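Local coordinates for protein alcohol dehydrogenase YqhD (Escherichia coli, PDB 4QGS) that reduces a broad range of short-chain aldehydes to alcohols with NADPH, using a single catalytic zinc ion in each subunit of a homodimer, at residues A41-T46 with K66-L71; L186-T191 with V251-M256; Q198-V203 with L348-H353; Q213-P218 with L316-R321. One frame throughout, in Å; residues are numbered along the deposited sequence.

How the contacts relate
The four contacts step from the rim of the nucleotide-binding sheet to the far helices of the C-terminal part. Contact 1 sits at one sheet edge; contact 2, with centres about 26 Å from it, ties the chain leaving strand 183-186 to helix 249-262 and includes the NADP-binding Tyr-190. Contacts 2 and 3 lie about 17 Å apart by centres and touch: Arg-252 packs on Val-199, and Val-255 on Val-203. In contact 3 the side chain of Asn-201 is about 9 Å from the zinc ion. Contact 4, about 22 Å from contact 3 between centres, follows the helix that supplies Asp-205 and His-209; it lies on the opposite side of the chain's centre from contact 1.

Contact 1. Residues A41-T46 with K66-L71; sequences ARVLIT and KGMDVL
Val-43 and Val-70 are paired on neighbouring parallel strands at the edge of the six-stranded sheet of this Rossmann-like domain, the two ends of a beta-alpha-beta crossover that runs through helix 57-64. The backbone supplies the frame: Val-43 uses both its polar atoms, its N giving a bond to Asp-69 O (2.8 Å) and its O receiving Leu-71 N, while Ile-45 N closes on Leu-71 O at 2.9 Å. Each face then packs differently. On the valine face, Ile-45 keeps CG1 beside its own backbone N (chi1 -62°) and stretches on from there, which brings CD1 3.5 Å from CG1 of Val-70, less surely since that valine has two modelled positions; helix 57-64 covers both. Further toward the strand start, the Met-68 methyl CE approaches Val-43 CG2 more loosely, at 4.4 Å. The other face carries the leucines. Leu-44 CD1 lies over the base of Leu-71, 3.9 Å from its CB and close to its carbonyl group, so the broad end of one side chain fills the notch beside the stem of the other, beneath helix 82-95. Arg-42 and Asp-69 form a salt bridge on this face too, although its modelled length is doubtful. Where the strands begin to part, a water spans them, donating to Ala-41 O (2.7 Å) and accepting from Asp-69 N (3.0 Å).

Contact 2. Residues L186-T191 with V251-M256; sequences LDPVYT and VRANVM
Arg-252 folds its guanidinium beneath Thr-191, whose OG1 hangs 3.1 Å above one face of the flat group, offset toward its rim. The side chain, bent at chi2 (-48°) and chi3 (-62°), turns outward from the helix and puts NH1 on Pro-246 O, a bond outside this contact. Water 2 fills the angle that remains: it accepts from Arg-252 NE and donates both to Arg-252 O and to Thr-191 OG1, the last at 3.0 Å. That hydroxyl also gives a bond to Pro-188 O, in the carbonyl plane and 2.7 Å long. With a valine in its place, both links of the hydroxyl would go, and the water would probably be left without one of its mates and less firmly placed. Next along the helix, Ala-253 is small enough for the Pro-188 ring to approach, CG lying 3.6 Å from CA and 3.7 Å from CB. The loop being gripped is the exit from strand 183-186 of the nucleotide-binding domain, bent by an Asx turn in which Asp-187 OD1 accepts Val-189 N, and leading through NADP-binding Tyr-190 toward the helical C-terminal domain. Met-256, one turn after Arg-252, reaches in fully extended: its SD passes 3.6 Å from Pro-188 N, crossing the proline at about a right angle, and its methyl CE ends between Leu-186 CB and Thr-191 CG2, 3.9 Å from each.

Contact 3. Residues Q198-V203 with L348-H353; sequences QVANGV and LGVPTH
A Schellman motif that ends helix 330-347 packs through Leu-348 against Ala-200 and Val-203 of helix 196-211, the helix that goes on to deliver the zinc ligands Asp-205 and His-209. Gly-349 makes the turn with a positive phi of 91°, a backbone shape in which any side chain would collide with the preceding carbonyl. This reversal leaves Leu-348 and Val-350 both facing the helix, one before and one after the turn. Ala-200 is the small residue they share. Its methyl CB meets Leu-348 O at 3.2 Å, a close approach of carbonyl oxygen to carbon, and touches Val-350 CG2 at 4.0 Å. One turn along, Val-203 CG1 lies 3.6 Å from Leu-348 CD1, the two side chains crossing at about a right angle. Leu-348 reaches it by holding CG beside its own backbone N (chi1 -69°), with CD1 as its only branch close to the valine. Asn-201 joins at the margin, where its OD1 is 4.2 Å from Val-350 CG2. Its amide nitrogen ND2 is turned to other work, bonded to Asp-291 OD2 next to the zinc ligand His-292. Behind the contact, Val-350 also leans on helix 292-306, and Leu-348 on helix 222-244. The chemistry here is largely apolar, with one methyl set against a carbonyl oxygen and no polar bond between the segments; the fit therefore probably rests on shape, the small Ala-200 letting the carbonyl of Leu-348 come close.

Contact 4. Residues Q213-P218 with L316-R321; sequences QYVTKP and LQYAER
Tyr-214 drives its hydroxyl up to a helix without bonding to it: OH stops 3.6 Å from both Tyr-318 N and Gln-317 CG, and its hydrogen bond goes instead to Glu-229 OE2. Gln-317 NE2 bonds to the same carboxylate oxygen, while Arg-321 NH1 makes a salt bridge with Glu-229 OE1, so one acid gathers residues of both segments. The Gln-317 amide stands almost upright to the Tyr-214 ring, the planes 85° apart, with NE2 near the ring plane at its edge. The two tyrosine rings meet by their edges, CE2 of Tyr-214 lying 4.0 Å from Tyr-318 CD1; the same CE2 is 3.9 Å from Tyr-318 CB. A phenylalanine at Tyr-214 would keep the ring but lack the hydroxyl, and is likely to leave Glu-229 OE2 with one partner fewer. Val-215, the centre of an inverse gamma turn, adds a lighter touch, CG2 to Tyr-318 CD1 at 4.2 Å. The loop thus bridges helices 196-211 and 222-244 while resting on helix 312-323; Tyr-214 also packs on helix 222-244, and Tyr-318 OH bonds to Thr-341 of helix 330-347.

Contact 1. Residues A41-T46 with K66-L71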
loop_
_atom_site.group_PDB
_atom_site.type_symbol
_atom_site.label_atom_id
_atom_site.label_comp_id
_atom_site.label_asym_id
_atom_site.label_seq_id
_atom_site.Cartn_x
_atom_site.Cartn_y
_atom_site.Cartn_z
ATOM N N ALA A 41 -24.051 -14.043 13.254
ATOM C CA ALA A 41 -22.599 -14.100 13.381
ATOM C C ALA A 41 -22.112 -13.646 14.758
ATOM O O ALA A 41 -22.726 -12.798 15.416
ATOM C CB ALA A 41 -21.944 -13.255 12.286
ATOM N N ARG A 42 -21.000 -14.223 15.204
ATOM C CA ARG A 42 -20.279 -13.657 16.331
ATOM C C ARG A 42 -19.116 -12.869 15.736
ATOM O O ARG A 42 -18.159 -13.446 15.216
ATOM C CB ARG A 42 -19.806 -14.739 17.306
ATOM C CG ARG A 42 -19.148 -14.200 18.578
ATOM C CD ARG A 42 -19.420 -15.099 19.793
ATOM N NE ARG A 42 -20.852 -15.284 20.018
ATOM C CZ ARG A 42 -21.387 -16.188 20.837
ATOM N NH1 ARG A 42 -20.611 -17.002 21.538
ATOM N NH2 ARG A 42 -22.707 -16.271 20.958
ATOM N N VAL A 43 -19.234 -11.547 15.780
ATOM C CA VAL A 43 -18.326 -10.656 15.066
ATOM C C VAL A 43 -17.229 -10.125 15.976
ATOM O O VAL A 43 -17.510 -9.600 17.044
ATOM C CB VAL A 43 -19.082 -9.443 14.466
ATOM C CG1 VAL A 43 -18.131 -8.550 13.678
ATOM C CG2 VAL A 43 -20.252 -9.897 13.591
ATOM N N LEU A 44 -15.975 -10.262 15.557
ATOM C CA LEU A 44 -14.891 -9.559 16.234
ATOM C C LEU A 44 -14.448 -8.361 15.397
ATOM O O LEU A 44 -13.953 -8.520 14.274
ATOM C CB LEU A 44 -13.696 -10.487 16.497
ATOM C CG LEU A 44 -12.524 -9.804 17.214
ATOM C CD1 LEU A 44 -12.901 -9.391 18.622
ATOM C CD2 LEU A 44 -11.290 -10.706 17.228
ATOM N N ILE A 45 -14.645 -7.173 15.951
ATOM C CA ILE A 45 -14.164 -5.929 15.365
ATOM C C ILE A 45 -12.728 -5.670 15.820
ATOM O O ILE A 45 -12.464 -5.590 17.011
ATOM C CB ILE A 45 -15.035 -4.742 15.784
ATOM C CG1 ILE A 45 -16.468 -4.931 15.297
ATOM C CG2 ILE A 45 -14.433 -3.417 15.280
ATOM C CD1 ILE A 45 -17.359 -3.741 15.632
ATOM N N THR A 46 -11.810 -5.554 14.868
ATOM C CA THR A 46 -10.413 -5.295 15.198
ATOM C C THR A 46 -10.030 -3.870 14.822
ATOM O O THR A 46 -10.521 -3.327 13.835
ATOM C CB THR A 46 -9.485 -6.277 14.480
ATOM O OG1 THR A 46 -9.666 -6.139 13.070
ATOM C CG2 THR A 46 -9.799 -7.712 14.881
ATOM N N LYS A 66 -25.852 -2.837 15.465
ATOM C CA LYS A 66 -26.521 -2.875 16.757
ATOM C C LYS A 66 -27.518 -4.032 16.816
ATOM O O LYS A 66 -28.298 -4.230 15.889
ATOM C CB LYS A 66 -27.213 -1.547 17.023
ATOM C CG LYS A 66 -27.594 -1.344 18.458
ATOM C CD LYS A 66 -28.365 -0.069 18.609
ATOM C CE LYS A 66 -29.294 -0.192 19.781
ATOM N NZ LYS A 66 -28.557 -0.398 21.063
ATOM N N GLY A 67 -27.472 -4.800 17.900
ATOM C CA GLY A 67 -28.359 -5.938 18.054
ATOM C C GLY A 67 -27.682 -7.245 17.695
ATOM O O GLY A 67 -28.151 -8.325 18.046
ATOM N N MET A 68 -26.570 -7.148 16.973
ATOM C CA MET A 68 -25.800 -8.333 16.643
ATOM C C MET A 68 -24.771 -8.621 17.728
ATOM O O MET A 68 -24.474 -7.775 18.579
ATOM C CB MET A 68 -25.131 -8.166 15.274
ATOM C CG MET A 68 -26.171 -8.061 14.156
ATOM S SD MET A 68 -25.524 -7.709 12.516
ATOM C CE MET A 68 -24.387 -9.073 12.301
ATOM N N ASP A 69 -24.233 -9.831 17.690
ATOM C CA ASP A 69 -23.288 -10.316 18.685
ATOM C C ASP A 69 -21.887 -9.815 18.327
ATOM O O ASP A 69 -21.191 -10.434 17.518
ATOM C CB ASP A 69 -23.362 -11.845 18.732
ATOM C CG ASP A 69 -22.560 -12.446 19.863
ATOM O OD1 ASP A 69 -22.025 -11.701 20.703
ATOM O OD2 ASP A 69 -22.497 -13.688 19.920
ATOM N N VAL A 70 -21.497 -8.691 18.913
ATOM C CA VAL A 70 -20.254 -8.021 18.548
ATOM C C VAL A 70 -19.248 -7.944 19.702
ATOM O O VAL A 70 -19.598 -7.571 20.831
ATOM C CB VAL A 70 -20.537 -6.593 18.033
ATOM C CG1 VAL A 70 -19.241 -5.872 17.701
ATOM C CG2 VAL A 70 -21.464 -6.638 16.820
ATOM N N LEU A 71 -17.996 -8.306 19.411
ATOM C CA LEU A 71 -16.883 -8.201 20.356
ATOM C C LEU A 71 -15.831 -7.268 19.762
ATOM O O LEU A 71 -15.857 -6.993 18.558
ATOM C CB LEU A 71 -16.265 -9.571 20.645
ATOM C CG LEU A 71 -16.922 -10.556 21.617
ATOM C CD1 LEU A 71 -18.373 -10.831 21.267
ATOM C CD2 LEU A 71 -16.128 -11.856 21.633
HETATM O O HOH W 1 -25.197 -11.683 15.555
#

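Contact 2. Residues L186-T191 with V251-M256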
loop_
_atom_site.group_PDB
_atom_site.type_symbol
_atom_site.label_atom_id
_atom_site.label_comp_id
_atom_site.label_asym_id
_atom_site.label_seq_id
_atom_site.Cartn_x
_atom_site.Cartn_y
_atom_site.Cartn_z
ATOM N N LEU A 186 -15.582 1.622 1.742
ATOM C CA LEU A 186 -14.736 2.765 1.414
ATOM C C LEU A 186 -15.585 4.030 1.356
ATOM O O LEU A 186 -16.252 4.297 0.355
ATOM C CB LEU A 186 -14.031 2.552 0.061
ATOM C CG LEU A 186 -12.746 1.721 -0.037
ATOM C CD1 LEU A 186 -12.890 0.369 0.608
ATOM C CD2 LEU A 186 -12.379 1.533 -1.510
ATOM N N ASP A 187 -15.576 4.800 2.442
ATOM C CA ASP A 187 -16.315 6.047 2.490
ATOM C C ASP A 187 -15.316 7.202 2.543
ATOM O O ASP A 187 -14.609 7.363 3.521
ATOM C CB ASP A 187 -17.248 6.073 3.720
ATOM C CG ASP A 187 -18.109 7.328 3.790
ATOM O OD1 ASP A 187 -17.815 8.310 3.070
ATOM O OD2 ASP A 187 -19.088 7.335 4.576
ATOM N N PRO A 188 -15.255 8.006 1.480
ATOM C CA PRO A 188 -14.308 9.120 1.425
ATOM C C PRO A 188 -14.446 10.086 2.607
ATOM O O PRO A 188 -13.466 10.710 3.013
ATOM C CB PRO A 188 -14.670 9.806 0.108
ATOM C CG PRO A 188 -15.190 8.673 -0.754
ATOM C CD PRO A 188 -15.970 7.818 0.206
ATOM N N VAL A 189 -15.647 10.195 3.164
ATOM C CA VAL A 189 -15.838 11.103 4.305
ATOM C C VAL A 189 -14.941 10.722 5.484
ATOM O O VAL A 189 -14.461 11.596 6.218
ATOM C CB VAL A 189 -17.311 11.132 4.759
ATOM C CG1 VAL A 189 -17.462 11.934 6.083
ATOM C CG2 VAL A 189 -18.179 11.712 3.657
ATOM N N TYR A 190 -14.685 9.425 5.660
ATOM C CA TYR A 190 -13.804 8.973 6.732
ATOM C C TYR A 190 -12.358 9.437 6.520
ATOM O O TYR A 190 -11.566 9.389 7.452
ATOM C CB TYR A 190 -13.815 7.449 6.874
ATOM C CG TYR A 190 -15.151 6.842 7.264
ATOM C CD1 TYR A 190 -16.166 7.623 7.808
ATOM C CD2 TYR A 190 -15.395 5.479 7.083
ATOM C CE1 TYR A 190 -17.387 7.066 8.166
ATOM C CE2 TYR A 190 -16.618 4.916 7.446
ATOM C CZ TYR A 190 -17.603 5.711 7.981
ATOM O OH TYR A 190 -18.821 5.163 8.335
ATOM N N THR A 191 -12.009 9.879 5.308
ATOM C CA THR A 191 -10.643 10.352 5.068
ATOM C C THR A 191 -10.476 11.846 5.367
ATOM O O THR A 191 -9.361 12.348 5.368
ATOM C CB THR A 191 -10.166 10.086 3.607
ATOM O OG1 THR A 191 -10.805 10.985 2.693
ATOM C CG2 THR A 191 -10.467 8.658 3.196
ATOM N N VAL A 251 -13.444 15.501 -4.584
ATOM C CA VAL A 251 -11.983 15.425 -4.574
ATOM C C VAL A 251 -11.505 14.230 -3.772
ATOM O O VAL A 251 -10.704 13.421 -4.271
ATOM C CB VAL A 251 -11.353 16.714 -4.001
ATOM C CG1 VAL A 251 -9.885 16.485 -3.635
ATOM C CG2 VAL A 251 -11.480 17.837 -5.005
ATOM N N ARG A 252 -12.003 14.096 -2.542
ATOM C CA ARG A 252 -11.557 13.009 -1.657
ATOM C C ARG A 252 -11.987 11.646 -2.194
ATOM O O ARG A 252 -11.278 10.648 -2.040
ATOM C CB ARG A 252 -12.096 13.216 -0.233
ATOM C CG ARG A 252 -11.634 14.515 0.437
ATOM C CD ARG A 252 -10.121 14.754 0.305
ATOM N NE ARG A 252 -9.305 13.729 0.946
ATOM C CZ ARG A 252 -8.876 13.791 2.203
ATOM N NH1 ARG A 252 -9.205 14.830 2.970
ATOM N NH2 ARG A 252 -8.118 12.822 2.694
ATOM N N ALA A 253 -13.141 11.618 -2.847
ATOM C CA ALA A 253 -13.632 10.396 -3.480
ATOM C C ALA A 253 -12.733 9.968 -4.640
ATOM O O ALA A 253 -12.350 8.791 -4.757
ATOM C CB ALA A 253 -15.082 10.588 -3.969
ATOM N N ASN A 254 -12.395 10.914 -5.513
ATOM C CA ASN A 254 -11.521 10.588 -6.638
ATOM C C ASN A 254 -10.165 10.112 -6.153
ATOM O O ASN A 254 -9.592 9.186 -6.718
ATOM C CB ASN A 254 -11.345 11.787 -7.569
ATOM C CG ASN A 254 -12.484 11.923 -8.555
ATOM O OD1 ASN A 254 -12.889 10.944 -9.179
ATOM N ND2 ASN A 254 -13.000 13.135 -8.706
ATOM N N VAL A 255 -9.637 10.731 -5.099
ATOM C CA VAL A 255 -8.317 10.318 -4.635
ATOM C C VAL A 255 -8.382 8.923 -4.004
ATOM O O VAL A 255 -7.531 8.072 -4.266
ATOM C CB VAL A 255 -7.725 11.350 -3.649
ATOM C CG1 VAL A 255 -6.440 10.806 -3.030
ATOM C CG2 VAL A 255 -7.467 12.641 -4.391
ATOM N N MET A 256 -9.426 8.667 -3.228
ATOM C CA MET A 256 -9.572 7.377 -2.566
ATOM C C MET A 256 -9.740 6.243 -3.584
ATOM O O MET A 256 -9.165 5.161 -3.426
ATOM C CB MET A 256 -10.766 7.390 -1.615
ATOM C CG MET A 256 -10.830 6.179 -0.700
ATOM S SD MET A 256 -12.264 6.276 0.406
ATOM C CE MET A 256 -11.717 5.228 1.746
HETATM O O HOH W 2 -9.494 10.858 0.045
#

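Contact 3. Residues Q198-V203 with L348-H353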
loop_
_atom_site.group_PDB
_atom_site.type_symbol
_atom_site.label_atom_id
_atom_site.label_comp_id
_atom_site.label_asym_id
_atom_site.label_seq_id
_atom_site.Cartn_x
_atom_site.Cartn_y
_atom_site.Cartn_z
ATOM N N GLN A 198 -0.338 12.595 6.178
ATOM C CA GLN A 198 -0.849 11.297 5.762
ATOM C C GLN A 198 -1.548 11.376 4.406
ATOM O O GLN A 198 -1.479 10.432 3.624
ATOM C CB GLN A 198 -1.806 10.728 6.808
ATOM C CG GLN A 198 -1.150 10.364 8.142
ATOM C CD GLN A 198 -2.151 9.804 9.138
ATOM O OE1 GLN A 198 -3.353 9.812 8.890
ATOM N NE2 GLN A 198 -1.660 9.328 10.275
ATOM N N VAL A 199 -2.218 12.496 4.135
ATOM C CA VAL A 199 -2.904 12.656 2.842
ATOM C C VAL A 199 -1.867 12.727 1.726
ATOM O O VAL A 199 -1.973 12.031 0.700
ATOM C CB VAL A 199 -3.798 13.915 2.814
ATOM C CG1 VAL A 199 -4.341 14.157 1.403
ATOM C CG2 VAL A 199 -4.949 13.755 3.788
ATOM N N ALA A 200 -0.848 13.557 1.930
ATOM C CA ALA A 200 0.219 13.668 0.929
ATOM C C ALA A 200 0.953 12.347 0.740
ATOM O O ALA A 200 1.207 11.922 -0.404
ATOM C CB ALA A 200 1.204 14.773 1.310
ATOM N N ASN A 201 1.307 11.685 1.844
ATOM C CA ASN A 201 1.989 10.393 1.732
ATOM C C ASN A 201 1.163 9.374 0.945
ATOM O O ASN A 201 1.711 8.587 0.161
ATOM C CB ASN A 201 2.306 9.797 3.097
ATOM C CG ASN A 201 3.434 10.521 3.809
ATOM O OD1 ASN A 201 4.161 11.318 3.209
ATOM N ND2 ASN A 201 3.589 10.235 5.102
ATOM N N GLY A 202 -0.143 9.361 1.187
ATOM C CA GLY A 202 -1.026 8.437 0.483
ATOM C C GLY A 202 -1.030 8.692 -1.008
ATOM O O GLY A 202 -1.032 7.745 -1.816
ATOM N N VAL A 203 -1.052 9.965 -1.385
ATOM C CA VAL A 203 -1.031 10.327 -2.797
ATOM C C VAL A 203 0.287 9.882 -3.443
ATOM O O VAL A 203 0.294 9.284 -4.518
ATOM C CB VAL A 203 -1.251 11.838 -2.990
ATOM C CG1 VAL A 203 -0.935 12.246 -4.429
ATOM C CG2 VAL A 203 -2.687 12.185 -2.635
ATOM N N LEU A 348 3.367 18.635 -2.969
ATOM C CA LEU A 348 2.541 17.931 -1.991
ATOM C C LEU A 348 3.114 18.028 -0.578
ATOM O O LEU A 348 2.481 17.592 0.381
ATOM C CB LEU A 348 2.392 16.453 -2.367
ATOM C CG LEU A 348 1.561 16.135 -3.609
ATOM C CD1 LEU A 348 1.704 14.643 -3.925
ATOM C CD2 LEU A 348 0.088 16.521 -3.425
ATOM N N GLY A 349 4.316 18.585 -0.457
ATOM C CA GLY A 349 4.969 18.695 0.839
ATOM C C GLY A 349 5.862 17.514 1.168
ATOM O O GLY A 349 6.204 17.294 2.331
ATOM N N VAL A 350 6.257 16.754 0.145
ATOM C CA VAL A 350 7.112 15.580 0.324
ATOM C C VAL A 350 8.450 15.763 -0.396
ATOM O O VAL A 350 8.558 15.496 -1.591
ATOM C CB VAL A 350 6.450 14.276 -0.204
ATOM C CG1 VAL A 350 7.255 13.061 0.250
ATOM C CG2 VAL A 350 4.993 14.172 0.271
ATOM N N PRO A 351 9.473 16.233 0.329
ATOM C CA PRO A 351 10.794 16.528 -0.244
ATOM C C PRO A 351 11.473 15.325 -0.880
ATOM O O PRO A 351 11.264 14.187 -0.451
ATOM C CB PRO A 351 11.602 17.016 0.974
ATOM C CG PRO A 351 10.586 17.537 1.907
ATOM C CD PRO A 351 9.379 16.649 1.739
ATOM N N THR A 352 12.318 15.573 -1.874
ATOM C CA THR A 352 12.855 14.477 -2.676
ATOM C C THR A 352 14.372 14.277 -2.629
ATOM O O THR A 352 14.907 13.534 -3.427
ATOM C CB THR A 352 12.448 14.654 -4.152
ATOM O OG1 THR A 352 13.019 15.866 -4.655
ATOM C CG2 THR A 352 10.919 14.710 -4.291
ATOM N N HIS A 353 15.071 14.915 -1.690
ATOM C CA HIS A 353 16.500 14.668 -1.517
ATOM C C HIS A 353 16.820 14.260 -0.077
ATOM O O HIS A 353 16.159 14.719 0.859
ATOM C CB HIS A 353 17.322 15.916 -1.898
ATOM C CG HIS A 353 17.192 16.317 -3.339
ATOM N ND1 HIS A 353 16.283 17.259 -3.773
ATOM C CD2 HIS A 353 17.853 15.898 -4.445
ATOM C CE1 HIS A 353 16.387 17.400 -5.082
ATOM N NE2 HIS A 353 17.335 16.587 -5.515
#

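Contact 4. Residues Q213-P218 with L316-R321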
loop_
_atom_site.group_PDB
_atom_site.type_symbol
_atom_site.label_atom_id
_atom_site.label_comp_id
_atom_site.label_asym_id
_atom_site.label_seq_id
_atom_site.Cartn_x
_atom_site.Cartn_y
_atom_site.Cartn_z
ATOM N N GLN A 213 4.586 -0.282 -11.866
ATOM C CA GLN A 213 3.953 -1.258 -12.752
ATOM C C GLN A 213 3.706 -0.713 -14.155
ATOM O O GLN A 213 3.051 -1.365 -14.986
ATOM C CB GLN A 213 2.635 -1.725 -12.138
ATOM C CG GLN A 213 2.783 -2.321 -10.732
ATOM C CD GLN A 213 1.441 -2.592 -10.070
ATOM O OE1 GLN A 213 0.838 -3.644 -10.281
ATOM N NE2 GLN A 213 0.979 -1.656 -9.241
ATOM N N TYR A 214 4.232 0.471 -14.438
ATOM C CA TYR A 214 3.932 1.137 -15.702
ATOM C C TYR A 214 5.177 1.759 -16.343
ATOM O O TYR A 214 5.377 1.638 -17.549
ATOM C CB TYR A 214 2.835 2.199 -15.492
ATOM C CG TYR A 214 2.698 3.198 -16.621
ATOM C CD1 TYR A 214 2.179 2.816 -17.863
ATOM C CD2 TYR A 214 3.096 4.521 -16.456
ATOM C CE1 TYR A 214 2.064 3.733 -18.896
ATOM C CE2 TYR A 214 2.984 5.448 -17.483
ATOM C CZ TYR A 214 2.474 5.033 -18.709
ATOM O OH TYR A 214 2.362 5.942 -19.729
ATOM N N VAL A 215 6.023 2.420 -15.559
ATOM C CA VAL A 215 7.211 3.018 -16.148
ATOM C C VAL A 215 8.305 1.955 -16.128
ATOM O O VAL A 215 9.193 1.934 -15.269
ATOM C CB VAL A 215 7.644 4.299 -15.424
ATOM C CG1 VAL A 215 8.818 4.936 -16.153
ATOM C CG2 VAL A 215 6.463 5.261 -15.380
ATOM N N THR A 216 8.202 1.048 -17.092
ATOM C CA THR A 216 9.024 -0.146 -17.113
ATOM C C THR A 216 9.517 -0.425 -18.536
ATOM O O THR A 216 10.483 0.182 -18.991
ATOM C CB THR A 216 8.245 -1.365 -16.578
ATOM O OG1 THR A 216 7.016 -1.497 -17.302
ATOM C CG2 THR A 216 7.927 -1.191 -15.096
ATOM N N LYS A 217 8.833 -1.337 -19.223
ATOM C CA LYS A 217 9.181 -1.708 -20.598
ATOM C C LYS A 217 7.911 -1.832 -21.418
ATOM O O LYS A 217 6.921 -2.356 -20.923
ATOM C CB LYS A 217 9.946 -3.038 -20.644
ATOM C CG LYS A 217 11.383 -2.965 -20.198
ATOM C CD LYS A 217 12.016 -4.353 -20.145
ATOM C CE LYS A 217 11.188 -5.318 -19.307
ATOM N NZ LYS A 217 11.832 -6.654 -19.196
ATOM N N PRO A 218 7.942 -1.387 -22.685
ATOM C CA PRO A 218 6.728 -1.490 -23.504
ATOM C C PRO A 218 6.438 -2.930 -23.916
ATOM O O PRO A 218 7.315 -3.618 -24.440
ATOM C CB PRO A 218 7.050 -0.615 -24.714
ATOM C CG PRO A 218 8.538 -0.692 -24.840
ATOM C CD PRO A 218 9.061 -0.780 -23.428
ATOM N N LEU A 316 9.157 8.093 -22.004
ATOM C CA LEU A 316 8.652 9.003 -23.023
ATOM C C LEU A 316 7.131 8.921 -23.150
ATOM O O LEU A 316 6.455 9.928 -23.388
ATOM C CB LEU A 316 9.305 8.690 -24.383
ATOM C CG LEU A 316 10.795 9.017 -24.449
ATOM C CD1 LEU A 316 11.402 8.390 -25.706
ATOM C CD2 LEU A 316 11.005 10.511 -24.450
ATOM N N GLN A 317 6.590 7.718 -22.997
ATOM C CA GLN A 317 5.139 7.546 -23.046
ATOM C C GLN A 317 4.495 8.252 -21.855
ATOM O O GLN A 317 3.486 8.938 -21.990
ATOM C CB GLN A 317 4.749 6.060 -23.068
ATOM C CG GLN A 317 3.232 5.839 -23.220
ATOM C CD GLN A 317 2.865 4.394 -23.525
ATOM O OE1 GLN A 317 3.677 3.635 -24.053
ATOM N NE2 GLN A 317 1.638 4.005 -23.185
ATOM N N TYR A 318 5.102 8.077 -20.687
ATOM C CA TYR A 318 4.664 8.731 -19.462
ATOM C C TYR A 318 4.696 10.244 -19.631
ATOM O O TYR A 318 3.740 10.938 -19.277
ATOM C CB TYR A 318 5.558 8.261 -18.306
ATOM C CG TYR A 318 5.507 9.040 -17.006
ATOM C CD1 TYR A 318 4.450 8.881 -16.122
ATOM C CD2 TYR A 318 6.559 9.865 -16.630
ATOM C CE1 TYR A 318 4.416 9.562 -14.900
ATOM C CE2 TYR A 318 6.542 10.555 -15.406
ATOM C CZ TYR A 318 5.461 10.400 -14.556
ATOM O OH TYR A 318 5.428 11.069 -13.351
ATOM N N ALA A 319 5.775 10.751 -20.217
ATOM C CA ALA A 319 5.937 12.194 -20.392
ATOM C C ALA A 319 4.830 12.767 -21.264
ATOM O O ALA A 319 4.260 13.808 -20.954
ATOM C CB ALA A 319 7.287 12.508 -20.986
ATOM N N GLU A 320 4.519 12.070 -22.351
ATOM C CA GLU A 320 3.475 12.513 -23.264
ATOM C C GLU A 320 2.062 12.322 -22.698
ATOM O O GLU A 320 1.258 13.262 -22.680
ATOM C CB GLU A 320 3.618 11.762 -24.597
ATOM C CG GLU A 320 2.635 12.183 -25.661
ATOM C CD GLU A 320 2.956 11.550 -27.003
ATOM O OE1 GLU A 320 4.128 11.617 -27.427
ATOM O OE2 GLU A 320 2.043 10.976 -27.626
ATOM N N ARG A 321 1.767 11.117 -22.214
ATOM C CA ARG A 321 0.405 10.752 -21.807
ATOM C C ARG A 321 -0.011 11.362 -20.475
ATOM O O ARG A 321 -1.174 11.702 -20.285
ATOM C CB ARG A 321 0.257 9.231 -21.711
ATOM C CG ARG A 321 0.392 8.471 -23.047
ATOM C CD ARG A 321 -0.925 8.406 -23.788
ATOM N NE ARG A 321 -0.778 7.718 -25.075
ATOM C CZ ARG A 321 -0.962 6.415 -25.255
ATOM N NH1 ARG A 321 -1.294 5.640 -24.236
ATOM N NH2 ARG A 321 -0.812 5.878 -26.470
#